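Local coordinates for acetyl-CoA acetyltransferase (Bacillus anthracis, PDB 3SS6), which probably catalyses the thiolase reaction, the reversible condensation of two acetyl-CoA molecules to acetoacetyl-CoA and free coenzyme A, at residues G284-P287 / K288-G291; V149-P153 / I154-M158; V259-E263 / E264-E268; I298-G301 / L302-D306. All blocks are in the same frame, centred on the assembly; numbering follows the deposited sequence.

Interaction 1: residues G284-P287 / K288-G291; sequences GVDP and KIMG
D286 and K288 form an Asx turn that starts a short 3-10 segment, in the connection from strand 275-284 to helix 294-305. The defining bond runs from K288 N to D286 OD1, at 2.9 Å with an N-H...O angle of 161°. The amide does not lie in the carboxylate plane but meets the oxygen from above it, 59° out. With CG anti to the backbone N (chi1 -178°), the carboxylate of D286 is carried forward beside the start of the turn, where OD1 also lies 3.4 Å from K288 CB. Beyond that point the lysine chain runs out extended, and its ammonium makes no contact with the aspartate. D286 is held a second time through its main chain: I289 N donates to D286 O at 2.9 Å, closing a turn whose corners are P287 and K288. A further bond of the same i to i+3 spacing, M290 N to P287 O at 3.2 Å, is weak. The I289 chain folds back toward the aspartate, because its first torsion places CG1 between its own backbone N and carbonyl carbon; CG1 then sits 3.7 Å from D286 CB. V285 adds a looser apolar touch, CG2 to M290 CA at 4.2 Å. I289 packs on N165, L166 and Q169 and M290 on T162, all of helix 159-170, while K288 O accepts from N165 ND2. P287 packs on D152 and H155 of the loop before that helix, and also on L74 of the second subunit.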
ATOM      1  N   GLY A 284     -16.893  17.723 -29.313  1.00 17.70           N
ATOM      2  CA  GLY A 284     -15.717  16.881 -29.161  1.00 20.17           C
ATOM      3  C   GLY A 284     -14.567  17.268 -30.073  1.00 21.91           C
ATOM      4  O   GLY A 284     -14.762  17.532 -31.263  1.00 23.37           O
ATOM      5  N   VAL A 285     -13.357  17.269 -29.516  1.00 21.08           N
ATOM      6  CA  VAL A 285     -12.151  17.614 -30.269  1.00 22.27           C
ATOM      7  C   VAL A 285     -11.033  16.616 -30.009  1.00 23.73           C
ATOM      8  O   VAL A 285     -11.205  15.671 -29.232  1.00 22.37           O
ATOM      9  CB  VAL A 285     -11.637  19.022 -29.883  1.00 25.64           C
ATOM     10  CG1 VAL A 285     -12.658  20.084 -30.259  1.00 28.94           C
ATOM     11  CG2 VAL A 285     -11.309  19.088 -28.388  1.00 24.00           C
ATOM     12  N   ASP A 286      -9.891  16.831 -30.660  1.00 22.61           N
ATOM     13  CA  ASP A 286      -8.688  16.011 -30.462  1.00 23.94           C
ATOM     14  C   ASP A 286      -8.200  16.102 -29.011  1.00 25.23           C
ATOM     15  O   ASP A 286      -7.882  17.187 -28.529  1.00 24.55           O
ATOM     16  CB  ASP A 286      -7.582  16.498 -31.405  1.00 30.90           C
ATOM     17  CG  ASP A 286      -6.305  15.668 -31.317  1.00 33.78           C
ATOM     18  OD1 ASP A 286      -6.199  14.788 -30.433  1.00 32.00           O
ATOM     19  OD2 ASP A 286      -5.395  15.905 -32.141  1.00 36.90           O
ATOM     20  N   PRO A 287      -8.134  14.961 -28.304  1.00 25.88           N
ATOM     21  CA  PRO A 287      -7.697  15.005 -26.898  1.00 23.36           C
ATOM     22  C   PRO A 287      -6.315  15.647 -26.735  1.00 23.93           C
ATOM     23  O   PRO A 287      -6.021  16.226 -25.684  1.00 24.31           O
ATOM     24  CB  PRO A 287      -7.615  13.521 -26.507  1.00 28.56           C
ATOM     25  CG  PRO A 287      -8.510  12.815 -27.477  1.00 30.49           C
ATOM     26  CD  PRO A 287      -8.430  13.590 -28.759  1.00 27.67           C
ATOM     27  N   LYS A 288      -5.477  15.543 -27.763  1.00 25.65           N
ATOM     28  CA  LYS A 288      -4.120  16.086 -27.686  1.00 29.01           C
ATOM     29  C   LYS A 288      -4.095  17.611 -27.635  1.00 28.39           C
ATOM     30  O   LYS A 288      -3.083  18.209 -27.254  1.00 28.94           O
ATOM     31  CB  LYS A 288      -3.255  15.569 -28.833  1.00 27.73           C
ATOM     32  CG  LYS A 288      -2.902  14.098 -28.708  1.00 30.12           C
ATOM     33  CD  LYS A 288      -2.059  13.658 -29.882  1.00 32.38           C
ATOM     34  CE  LYS A 288      -1.784  12.168 -29.837  1.00 38.32           C
ATOM     35  NZ  LYS A 288      -0.994  11.729 -31.022  1.00 42.69           N
ATOM     36  N   ILE A 289      -5.203  18.232 -28.026  1.00 25.61           N
ATOM     37  CA  ILE A 289      -5.368  19.680 -27.862  1.00 27.11           C
ATOM     38  C   ILE A 289      -6.711  19.991 -27.211  1.00 28.18           C
ATOM     39  O   ILE A 289      -7.428  20.916 -27.628  1.00 25.75           O
ATOM     40  CB  ILE A 289      -5.252  20.413 -29.210  1.00 29.35           C
ATOM     41  CG1 ILE A 289      -6.115  19.714 -30.266  1.00 30.63           C
ATOM     42  CG2 ILE A 289      -3.796  20.455 -29.663  1.00 29.36           C
ATOM     43  CD1 ILE A 289      -6.404  20.575 -31.491  1.00 34.89           C
ATOM     44  N   MET A 290      -7.041  19.214 -26.178  1.00 27.02           N
ATOM     45  CA  MET A 290      -8.319  19.335 -25.478  1.00 25.33           C
ATOM     46  C   MET A 290      -8.659  20.771 -25.069  1.00 24.22           C
ATOM     47  O   MET A 290      -9.829  21.118 -24.927  1.00 23.62           O
ATOM     48  CB  MET A 290      -8.362  18.405 -24.253  1.00 25.19           C
ATOM     49  CG  MET A 290      -7.376  18.760 -23.138  1.00 21.99           C
ATOM     50  SD  MET A 290      -8.097  19.899 -21.945  1.00 23.97           S
ATOM     51  CE  MET A 290      -6.597  20.533 -21.166  1.00 25.39           C
ATOM     52  N   GLY A 291      -7.640  21.608 -24.897  1.00 24.58           N
ATOM     53  CA  GLY A 291      -7.858  22.942 -24.374  1.00 19.44           C
ATOM     54  C   GLY A 291      -8.670  23.840 -25.292  1.00 22.99           C
ATOM     55  O   GLY A 291      -9.220  24.841 -24.841  1.00 20.91           O
TER

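Interaction 2: residues V149-P153 / I154-M158; sequences VLEDP and IHHIM
D152 organises this turn through its carboxylate, one oxygen of which takes two main-chain amides of the following segment. H155 N points at D152 OD1 nearly along the C-O axis (2.8 Å, N-H...O angle 176°), whereas I154 N reaches the same atom at 2.9 Å from above the carboxylate plane. The second of these is an Asx turn. Having CG anti to the backbone N (chi1 -177°) turns the carboxylate into the bend, and the two donors would be expected to stabilise its negative charge. The backbone of D152 is engaged at both ends: H156 N donates to D152 O, and D152 N donates to I157 O in a nearly straight bond of 2.8 Å. That last bond flanks a single antiparallel bridge in which E151 and M158 form a non-hydrogen-bonded pair, so residues 150-158 make a hairpin-like loop between helix 145-149 and helix 159-170. M158 is the N-cap of the latter helix, and its N donates to E161 OE1. Its side chain, bent at chi2 and chi3, curls back over L150 and E151, bringing CE to 3.5 Å from L150 CB and SD to 3.8 Å from E151 CB. E151, extended beyond CG, reaches across to H156. Its OE2 lies at the edge of the H156 ring, near the ring plane, 3.2 Å from H156 CB, with carboxylate and ring turned 71° apart; its OE1 has a long, weak ion pair with R143.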
ATOM      1  N   VAL A 149      -5.690  11.452 -12.888  1.00 17.04           N
ATOM      2  CA  VAL A 149      -6.809  12.128 -13.530  1.00 21.01           C
ATOM      3  C   VAL A 149      -6.308  13.281 -14.413  1.00 20.83           C
ATOM      4  O   VAL A 149      -7.024  13.737 -15.310  1.00 24.09           O
ATOM      5  CB  VAL A 149      -7.876  12.562 -12.482  1.00 24.02           C
ATOM      6  CG1 VAL A 149      -7.530  13.905 -11.858  1.00 19.66           C
ATOM      7  CG2 VAL A 149      -9.271  12.579 -13.092  1.00 28.79           C
ATOM      8  N   LEU A 150      -5.070  13.726 -14.181  1.00 18.67           N
ATOM      9  CA  LEU A 150      -4.434  14.760 -15.004  1.00 21.89           C
ATOM     10  C   LEU A 150      -3.720  14.198 -16.223  1.00 21.71           C
ATOM     11  O   LEU A 150      -3.129  14.949 -16.994  1.00 23.25           O
ATOM     12  CB  LEU A 150      -3.401  15.552 -14.190  1.00 24.84           C
ATOM     13  CG  LEU A 150      -3.844  16.246 -12.905  1.00 29.64           C
ATOM     14  CD1 LEU A 150      -2.637  16.837 -12.182  1.00 30.80           C
ATOM     15  CD2 LEU A 150      -4.865  17.313 -13.209  1.00 32.96           C
ATOM     16  N   GLU A 151      -3.737  12.878 -16.378  1.00 18.54           N
ATOM     17  CA  GLU A 151      -3.071  12.234 -17.502  1.00 17.43           C
ATOM     18  C   GLU A 151      -4.106  11.723 -18.487  1.00 18.08           C
ATOM     19  O   GLU A 151      -5.043  11.031 -18.098  1.00 19.91           O
ATOM     20  CB  GLU A 151      -2.218  11.056 -16.999  1.00 20.13           C
ATOM     21  CG  GLU A 151      -1.423  10.379 -18.082  1.00 22.07           C
ATOM     22  CD  GLU A 151      -0.655   9.149 -17.597  1.00 30.81           C
ATOM     23  OE1 GLU A 151      -0.872   8.699 -16.448  1.00 29.30           O
ATOM     24  OE2 GLU A 151       0.166   8.633 -18.379  1.00 34.76           O
ATOM     25  N   ASP A 152      -3.944  12.035 -19.766  1.00 18.16           N
ATOM     26  CA  ASP A 152      -4.904  11.525 -20.744  1.00 18.00           C
ATOM     27  C   ASP A 152      -4.891   9.991 -20.773  1.00 18.89           C
ATOM     28  O   ASP A 152      -3.832   9.380 -20.823  1.00 19.61           O
ATOM     29  CB  ASP A 152      -4.604  12.076 -22.128  1.00 21.05           C
ATOM     30  CG  ASP A 152      -5.622  11.637 -23.138  1.00 24.77           C
ATOM     31  OD1 ASP A 152      -5.396  10.589 -23.770  1.00 25.36           O
ATOM     32  OD2 ASP A 152      -6.658  12.324 -23.268  1.00 24.43           O
ATOM     33  N   PRO A 153      -6.076   9.365 -20.732  1.00 18.28           N
ATOM     34  CA  PRO A 153      -6.099   7.904 -20.560  1.00 20.50           C
ATOM     35  C   PRO A 153      -5.809   7.122 -21.834  1.00 21.77           C
ATOM     36  O   PRO A 153      -5.548   5.913 -21.752  1.00 22.90           O
ATOM     37  CB  PRO A 153      -7.535   7.626 -20.096  1.00 21.94           C
ATOM     38  CG  PRO A 153      -8.340   8.798 -20.608  1.00 20.58           C
ATOM     39  CD  PRO A 153      -7.402   9.976 -20.533  1.00 20.89           C
ATOM     40  N   ILE A 154      -5.854   7.789 -22.981  1.00 21.92           N
ATOM     41  CA  ILE A 154      -5.536   7.135 -24.248  1.00 23.75           C
ATOM     42  C   ILE A 154      -4.066   7.354 -24.610  1.00 29.11           C
ATOM     43  O   ILE A 154      -3.345   6.409 -24.934  1.00 28.65           O
ATOM     44  CB  ILE A 154      -6.425   7.659 -25.387  1.00 25.42           C
ATOM     45  CG1 ILE A 154      -7.915   7.465 -25.065  1.00 25.71           C
ATOM     46  CG2 ILE A 154      -6.049   6.992 -26.714  1.00 27.53           C
ATOM     47  CD1 ILE A 154      -8.425   6.034 -25.214  1.00 23.88           C
ATOM     48  N   HIS A 155      -3.655   8.622 -24.627  1.00 27.14           N
ATOM     49  CA  HIS A 155      -2.298   9.016 -25.020  1.00 27.56           C
ATOM     50  C   HIS A 155      -1.224   9.078 -23.938  1.00 28.08           C
ATOM     51  O   HIS A 155      -0.038   9.157 -24.241  1.00 30.13           O
ATOM     52  CB  HIS A 155      -2.360  10.333 -25.787  1.00 28.56           C
ATOM     53  CG  HIS A 155      -3.364  10.324 -26.895  1.00 31.94           C
ATOM     54  ND1 HIS A 155      -3.154   9.655 -28.081  1.00 35.33           N
ATOM     55  CD2 HIS A 155      -4.594  10.879 -26.988  1.00 33.18           C
ATOM     56  CE1 HIS A 155      -4.208   9.808 -28.861  1.00 34.47           C
ATOM     57  NE2 HIS A 155      -5.095  10.546 -28.222  1.00 34.46           N
ATOM     58  N   HIS A 156      -1.644   9.040 -22.683  1.00 23.18           N
ATOM     59  CA  HIS A 156      -0.727   9.045 -21.547  1.00 24.66           C
ATOM     60  C   HIS A 156       0.220  10.234 -21.543  1.00 25.43           C
ATOM     61  O   HIS A 156       1.431  10.088 -21.342  1.00 28.47           O
ATOM     62  CB  HIS A 156       0.031   7.723 -21.482  1.00 31.66           C
ATOM     63  CG  HIS A 156      -0.875   6.536 -21.406  1.00 37.87           C
ATOM     64  ND1 HIS A 156      -1.609   6.235 -20.278  1.00 42.92           N
ATOM     65  CD2 HIS A 156      -1.199   5.599 -22.328  1.00 40.01           C
ATOM     66  CE1 HIS A 156      -2.332   5.152 -20.503  1.00 45.14           C
ATOM     67  NE2 HIS A 156      -2.101   4.746 -21.738  1.00 44.43           N
ATOM     68  N   ILE A 157      -0.349  11.414 -21.763  1.00 24.58           N
ATOM     69  CA  ILE A 157       0.378  12.668 -21.598  1.00 24.42           C
ATOM     70  C   ILE A 157      -0.396  13.540 -20.632  1.00 24.22           C
ATOM     71  O   ILE A 157      -1.622  13.442 -20.552  1.00 22.75           O
ATOM     72  CB  ILE A 157       0.530  13.410 -22.928  1.00 27.91           C
ATOM     73  CG1 ILE A 157      -0.847  13.692 -23.535  1.00 28.43           C
ATOM     74  CG2 ILE A 157       1.391  12.596 -23.892  1.00 29.90           C
ATOM     75  CD1 ILE A 157      -0.794  14.330 -24.901  1.00 37.89           C
ATOM     76  N   MET A 158       0.309  14.388 -19.886  1.00 22.59           N
ATOM     77  CA  MET A 158      -0.355  15.228 -18.895  1.00 25.47           C
ATOM     78  C   MET A 158      -1.118  16.375 -19.563  1.00 20.21           C
ATOM     79  O   MET A 158      -0.792  16.784 -20.674  1.00 25.72           O
ATOM     80  CB  MET A 158       0.665  15.783 -17.897  1.00 25.67           C
ATOM     81  CG  MET A 158       1.511  14.721 -17.215  1.00 28.24           C
ATOM     82  SD  MET A 158       0.556  13.551 -16.214  1.00 30.61           S
ATOM     83  CE  MET A 158      -0.105  14.616 -14.943  1.00 25.26           C
TER

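Interaction 3: residues V259-E263 / E264-E268; sequences VLMSE and EKAKE
S262 OG accepts the amide of K265 at 3.0 Å, with an N-H...O angle of 149°, and so caps the first turn of helix 263-269. A chi1 of 66° sets the hydroxyl oxygen between the serine's own backbone N and carbonyl carbon, turned toward the amides at the start of the helix. There it also comes within 3.1 Å of K265 CB. The serine carbonyl continues the hold: A266 N donates to S262 O at 3.1 Å, and K267 N to E263 O at 3.0 Å, the regular i to i+4 pattern beginning at the N-cap. S262 thus ends strand 252-262 of the main mixed sheet and starts the helix without an intervening loop, and the axes of residues 259-262 and 264-268 stand at 94°. M261 points to the same helix from the strand. Its bent chain lays SD against the first turn, 3.7 Å from A266 N and 3.9 Å from A266 CB, with K265 CG alongside SD; V46, L271 and T10 also pack on the methionine. Farther out, K265 NZ meets E268 OE2 on the syn side of the carboxylate in a salt bridge of 3.1 Å, doubtful as a permanent feature because E268 has two conformers. E263 turns away from the helix: its OE1 accepts a hydrogen bond from N6 ND2, and its OE2 forms a salt bridge with R276.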
ATOM      1  N   VAL A 259     -29.640  26.232  -7.326  1.00 13.63           N
ATOM      2  CA  VAL A 259     -30.992  25.695  -7.242  1.00 13.87           C
ATOM      3  C   VAL A 259     -31.694  26.082  -8.539  1.00 14.12           C
ATOM      4  O   VAL A 259     -31.724  27.264  -8.910  1.00 15.12           O
ATOM      5  CB  VAL A 259     -31.785  26.257  -6.034  1.00 13.17           C
ATOM      6  CG1 VAL A 259     -33.229  25.740  -6.061  1.00 15.39           C
ATOM      7  CG2 VAL A 259     -31.090  25.880  -4.711  1.00 13.62           C
ATOM      8  N   LEU A 260     -32.216  25.082  -9.244  1.00 12.78           N
ATOM      9  CA  LEU A 260     -32.903  25.310 -10.510  1.00 13.95           C
ATOM     10  C   LEU A 260     -34.337  24.837 -10.398  1.00 14.15           C
ATOM     11  O   LEU A 260     -34.624  23.868  -9.692  1.00 14.64           O
ATOM     12  CB  LEU A 260     -32.205  24.541 -11.643  1.00 13.15           C
ATOM     13  CG  LEU A 260     -30.733  24.881 -11.886  1.00 16.07           C
ATOM     14  CD1 LEU A 260     -29.785  23.908 -11.132  1.00 16.00           C
ATOM     15  CD2 LEU A 260     -30.443  24.844 -13.371  1.00 19.78           C
ATOM     16  N   MET A 261     -35.250  25.501 -11.107  1.00 12.84           N
ATOM     17  CA  MET A 261     -36.630  25.038 -11.134  1.00 13.34           C
ATOM     18  C   MET A 261     -37.302  25.527 -12.416  1.00 14.36           C
ATOM     19  O   MET A 261     -36.725  26.312 -13.165  1.00 14.04           O
ATOM     20  CB  MET A 261     -37.395  25.525  -9.889  1.00 16.11           C
ATOM     21  CG  MET A 261     -37.549  27.052  -9.813  1.00 13.76           C
ATOM     22  SD  MET A 261     -38.379  27.577  -8.290  1.00 17.47           S
ATOM     23  CE  MET A 261     -37.134  27.107  -7.075  1.00 17.44           C
ATOM     24  N   SER A 262     -38.498  25.031 -12.699  1.00 14.84           N
ATOM     25  CA  SER A 262     -39.227  25.538 -13.854  1.00 17.46           C
ATOM     26  C   SER A 262     -39.605  26.986 -13.591  1.00 18.20           C
ATOM     27  O   SER A 262     -39.802  27.390 -12.443  1.00 17.22           O
ATOM     28  CB  SER A 262     -40.473  24.702 -14.135  1.00 18.24           C
ATOM     29  OG  SER A 262     -41.419  24.831 -13.080  1.00 19.17           O
ATOM     30  N   GLU A 263     -39.693  27.773 -14.652  1.00 17.66           N
ATOM     31  CA  GLU A 263     -40.109  29.154 -14.494  1.00 18.67           C
ATOM     32  C   GLU A 263     -41.518  29.228 -13.888  1.00 20.09           C
ATOM     33  O   GLU A 263     -41.825  30.137 -13.117  1.00 20.26           O
ATOM     34  CB  GLU A 263     -40.049  29.891 -15.828  1.00 18.24           C
ATOM     35  CG  GLU A 263     -40.214  31.403 -15.652  1.00 19.70           C
ATOM     36  CD  GLU A 263     -39.804  32.195 -16.875  1.00 26.53           C
ATOM     37  OE1 GLU A 263     -39.517  31.588 -17.926  1.00 24.15           O
ATOM     38  OE2 GLU A 263     -39.771  33.442 -16.781  1.00 28.32           O
ATOM     39  N   GLU A 264     -42.365  28.266 -14.246  1.00 20.50           N
ATOM     40  CA  GLU A 264     -43.718  28.212 -13.701  0.50 23.18           C
ATOM     41  C   GLU A 264     -43.709  27.958 -12.194  1.00 23.22           C
ATOM     42  O   GLU A 264     -44.485  28.573 -11.453  1.00 23.74           O
ATOM     43  CB  GLU A 264     -44.575  27.175 -14.436  0.50 25.99           C
ATOM     44  CG  GLU A 264     -44.880  27.560 -15.876  0.50 28.20           C
ATOM     45  CD  GLU A 264     -45.991  26.729 -16.497  0.50 35.84           C
ATOM     46  OE1 GLU A 264     -46.232  25.595 -16.026  0.50 37.38           O
ATOM     47  OE2 GLU A 264     -46.626  27.215 -17.459  0.50 37.65           O
ATOM     48  N   LYS A 265     -42.819  27.083 -11.738  1.00 19.51           N
ATOM     49  CA  LYS A 265     -42.672  26.808 -10.315  1.00 19.03           C
ATOM     50  C   LYS A 265     -42.207  28.061  -9.573  1.00 19.84           C
ATOM     51  O   LYS A 265     -42.684  28.356  -8.478  1.00 21.88           O
ATOM     52  CB  LYS A 265     -41.665  25.675 -10.099  1.00 23.12           C
ATOM     53  CG  LYS A 265     -41.567  25.180  -8.659  1.00 26.17           C
ATOM     54  CD  LYS A 265     -42.837  24.449  -8.265  1.00 34.45           C
ATOM     55  CE  LYS A 265     -42.678  23.715  -6.948  1.00 38.37           C
ATOM     56  NZ  LYS A 265     -43.956  23.040  -6.570  1.00 39.14           N
ATOM     57  N   ALA A 266     -41.279  28.807 -10.169  1.00 18.99           N
ATOM     58  CA  ALA A 266     -40.824  30.046  -9.543  1.00 18.38           C
ATOM     59  C   ALA A 266     -41.969  31.059  -9.442  1.00 20.91           C
ATOM     60  O   ALA A 266     -42.124  31.736  -8.425  1.00 21.79           O
ATOM     61  CB  ALA A 266     -39.645  30.636 -10.302  1.00 18.54           C
ATOM     62  N   LYS A 267     -42.772  31.158 -10.496  1.00 19.53           N
ATOM     63  CA  LYS A 267     -43.926  32.061 -10.477  1.00 23.31           C
ATOM     64  C   LYS A 267     -44.905  31.636  -9.391  1.00 28.24           C
ATOM     65  O   LYS A 267     -45.447  32.477  -8.663  1.00 28.13           O
ATOM     66  CB  LYS A 267     -44.621  32.077 -11.839  1.00 25.94           C
ATOM     67  CG  LYS A 267     -45.833  33.024 -11.923  1.00 33.86           C
ATOM     68  CD  LYS A 267     -45.381  34.475 -11.948  1.00 42.54           C
ATOM     69  CE  LYS A 267     -46.558  35.427 -12.114  1.00 52.79           C
ATOM     70  NZ  LYS A 267     -46.105  36.836 -12.288  1.00 56.63           N
ATOM     71  N   GLU A 268     -45.130  30.328  -9.291  1.00 28.37           N
ATOM     72  CA  GLU A 268     -46.020  29.765  -8.279  0.50 33.55           C
ATOM     73  C   GLU A 268     -45.593  30.202  -6.882  1.00 31.96           C
ATOM     74  O   GLU A 268     -46.427  30.570  -6.046  1.00 33.09           O
ATOM     75  CB  GLU A 268     -46.011  28.235  -8.369  0.50 36.55           C
ATOM     76  CG  GLU A 268     -46.607  27.518  -7.164  0.50 40.82           C
ATOM     77  CD  GLU A 268     -46.192  26.052  -7.090  0.50 45.42           C
ATOM     78  OE1 GLU A 268     -46.561  25.276  -7.997  0.50 46.62           O
ATOM     79  OE2 GLU A 268     -45.487  25.679  -6.127  0.50 46.71           O
TER

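Interaction 4: residues I298-G301 / L302-D306; sequences IRKG and LEKVD
I298 and L302 lie side by side one turn apart on helix 294-305, their side chains pointing the same way. The touch is between branches: CG2 of I298, which is anti to its backbone N, meets L302 CD1 at 3.7 Å. L302 CG also passes 3.3 Å from I298 O, the carbonyl that receives L302 N at 2.9 Å, so the leucine packs against both the side chain and the backbone of the preceding turn. K300 and K304 are oriented quite differently from each other. K300 is fully extended and directed away, ending in a hydrogen bond from NZ to V282 O. K304 is bent at chi2, chi3 and chi4 and folds back along the helix, with CD 3.5 Å from K300 O and CE 4.2 Å from G301 CA. V305 closes the last turn: its N donates to G301 O at 3.0 Å, and its CG2 lies 3.4 Å from that same oxygen. The helix ends at V305; D306, with positive phi (63°), leaves the helical path, and its N makes a weak bond to L302 O. The apolar side of the helix rests on the main sheet, with I298 on A388 and S378 and L302 on F390 and I376; helix 322-332 flanks it, through L332 packing on I298 and a salt bridge from R299 to E331.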
ATOM      1  N   ILE A 298     -18.692  26.882 -28.034  1.00 17.87           N
ATOM      2  CA  ILE A 298     -19.304  28.210 -28.054  1.00 19.21           C
ATOM      3  C   ILE A 298     -19.938  28.501 -29.415  1.00 20.36           C
ATOM      4  O   ILE A 298     -21.076  28.968 -29.483  1.00 22.76           O
ATOM      5  CB  ILE A 298     -18.306  29.303 -27.631  1.00 17.69           C
ATOM      6  CG1 ILE A 298     -18.010  29.170 -26.129  1.00 16.58           C
ATOM      7  CG2 ILE A 298     -18.851  30.705 -27.959  1.00 19.18           C
ATOM      8  CD1 ILE A 298     -16.882  30.063 -25.635  1.00 19.27           C
ATOM      9  N   ARG A 299     -19.226  28.205 -30.498  1.00 17.61           N
ATOM     10  CA  ARG A 299     -19.778  28.455 -31.829  1.00 21.65           C
ATOM     11  C   ARG A 299     -21.072  27.681 -32.033  1.00 25.31           C
ATOM     12  O   ARG A 299     -22.060  28.236 -32.513  1.00 23.32           O
ATOM     13  CB  ARG A 299     -18.758  28.128 -32.922  1.00 23.36           C
ATOM     14  CG  ARG A 299     -17.565  29.075 -32.923  1.00 26.63           C
ATOM     15  CD  ARG A 299     -16.616  28.820 -34.085  1.00 31.91           C
ATOM     16  NE  ARG A 299     -15.743  29.972 -34.313  1.00 34.75           N
ATOM     17  CZ  ARG A 299     -14.416  29.912 -34.399  1.00 36.23           C
ATOM     18  NH1 ARG A 299     -13.787  28.751 -34.282  1.00 34.51           N
ATOM     19  NH2 ARG A 299     -13.718  31.019 -34.611  1.00 37.60           N
ATOM     20  N   LYS A 300     -21.060  26.407 -31.646  1.00 25.27           N
ATOM     21  CA  LYS A 300     -22.226  25.534 -31.783  1.00 26.88           C
ATOM     22  C   LYS A 300     -23.413  26.090 -30.999  1.00 23.31           C
ATOM     23  O   LYS A 300     -24.545  26.159 -31.508  1.00 23.44           O
ATOM     24  CB  LYS A 300     -21.868  24.128 -31.283  1.00 31.43           C
ATOM     25  CG  LYS A 300     -22.945  23.067 -31.442  1.00 36.64           C
ATOM     26  CD  LYS A 300     -22.399  21.707 -31.006  1.00 38.35           C
ATOM     27  CE  LYS A 300     -23.426  20.593 -31.137  1.00 39.29           C
ATOM     28  NZ  LYS A 300     -22.832  19.279 -30.753  1.00 37.52           N
ATOM     29  N   GLY A 301     -23.144  26.502 -29.767  1.00 22.69           N
ATOM     30  CA  GLY A 301     -24.168  27.037 -28.886  1.00 22.96           C
ATOM     31  C   GLY A 301     -24.757  28.365 -29.333  1.00 25.40           C
ATOM     32  O   GLY A 301     -25.959  28.585 -29.188  1.00 26.16           O
ATOM     33  N   LEU A 302     -23.913  29.255 -29.849  1.00 24.68           N
ATOM     34  CA  LEU A 302     -24.375  30.563 -30.323  1.00 25.83           C
ATOM     35  C   LEU A 302     -25.364  30.381 -31.468  1.00 28.70           C
ATOM     36  O   LEU A 302     -26.346  31.117 -31.589  1.00 28.12           O
ATOM     37  CB  LEU A 302     -23.195  31.431 -30.776  1.00 25.41           C
ATOM     38  CG  LEU A 302     -22.253  32.007 -29.710  1.00 25.51           C
ATOM     39  CD1 LEU A 302     -21.002  32.561 -30.362  1.00 27.27           C
ATOM     40  CD2 LEU A 302     -22.931  33.094 -28.880  1.00 25.50           C
ATOM     41  N   GLU A 303     -25.103  29.383 -32.304  1.00 27.08           N
ATOM     42  CA  GLU A 303     -25.982  29.076 -33.425  1.00 34.48           C
ATOM     43  C   GLU A 303     -27.343  28.645 -32.898  1.00 33.23           C
ATOM     44  O   GLU A 303     -28.381  29.015 -33.445  1.00 33.54           O
ATOM     45  CB  GLU A 303     -25.373  27.961 -34.279  1.00 41.61           C
ATOM     46  CG  GLU A 303     -25.297  28.275 -35.764  1.00 56.43           C
ATOM     47  CD  GLU A 303     -26.664  28.381 -36.415  1.00 67.44           C
ATOM     48  OE1 GLU A 303     -27.640  27.848 -35.844  1.00 71.85           O
ATOM     49  OE2 GLU A 303     -26.762  28.998 -37.498  1.00 71.15           O
ATOM     50  N   LYS A 304     -27.325  27.866 -31.820  1.00 31.97           N
ATOM     51  CA  LYS A 304     -28.546  27.338 -31.224  1.00 33.85           C
ATOM     52  C   LYS A 304     -29.399  28.414 -30.567  1.00 34.13           C
ATOM     53  O   LYS A 304     -30.620  28.390 -30.683  1.00 37.23           O
ATOM     54  CB  LYS A 304     -28.212  26.244 -30.200  1.00 38.27           C
ATOM     55  CG  LYS A 304     -28.025  24.858 -30.800  1.00 48.12           C
ATOM     56  CD  LYS A 304     -26.981  24.045 -30.036  1.00 54.12           C
ATOM     57  CE  LYS A 304     -27.163  24.158 -28.527  1.00 56.09           C
ATOM     58  NZ  LYS A 304     -28.432  23.535 -28.064  1.00 58.87           N
ATOM     59  N   VAL A 305     -28.763  29.355 -29.875  1.00 29.79           N
ATOM     60  CA  VAL A 305     -29.497  30.384 -29.144  1.00 27.60           C
ATOM     61  C   VAL A 305     -29.663  31.665 -29.947  1.00 30.72           C
ATOM     62  O   VAL A 305     -30.317  32.606 -29.498  1.00 29.91           O
ATOM     63  CB  VAL A 305     -28.841  30.717 -27.783  1.00 28.83           C
ATOM     64  CG1 VAL A 305     -28.677  29.454 -26.955  1.00 28.81           C
ATOM     65  CG2 VAL A 305     -27.510  31.413 -27.983  1.00 29.69           C
ATOM     66  N   ASP A 306     -29.067  31.691 -31.133  1.00 32.22           N
ATOM     67  CA  ASP A 306     -29.211  32.817 -32.039  1.00 37.55           C
ATOM     68  C   ASP A 306     -28.624  34.089 -31.429  1.00 35.28           C
ATOM     69  O   ASP A 306     -29.218  35.169 -31.512  1.00 33.67           O
ATOM     70  CB  ASP A 306     -30.684  33.015 -32.417  1.00 41.47           C
ATOM     71  CG  ASP A 306     -30.868  34.005 -33.551  1.00 45.96           C
ATOM     72  OD1 ASP A 306     -29.919  34.190 -34.346  1.00 46.84           O
ATOM     73  OD2 ASP A 306     -31.968  34.594 -33.648  1.00 46.18           O
TER

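How the interactions relate
Interactions 1 and 2 meet directly, although they belong to the C-terminal and N-terminal thiolase domains respectively: K288 CE lies 3.4 Å from H155 ND1, and P287 CB lies 3.6 Å from D152 OD2. Both also touch the second subunit. Interaction 2 is tied to the neighbourhood of C91 by the bond from Q90 NE2 to V149 O; C91, found as S-hydroxycysteine, is consistent with the nucleophilic cysteine of thiolases. Interaction 4 follows interaction 1 along the chain, with nearest atoms about 6 Å apart and no touch. Interaction 3 lies on the opposite side of the chain's centre from interaction 2, the centres about 41 Å apart, and the side chain of M261 is about 11 Å from a bound potassium ion.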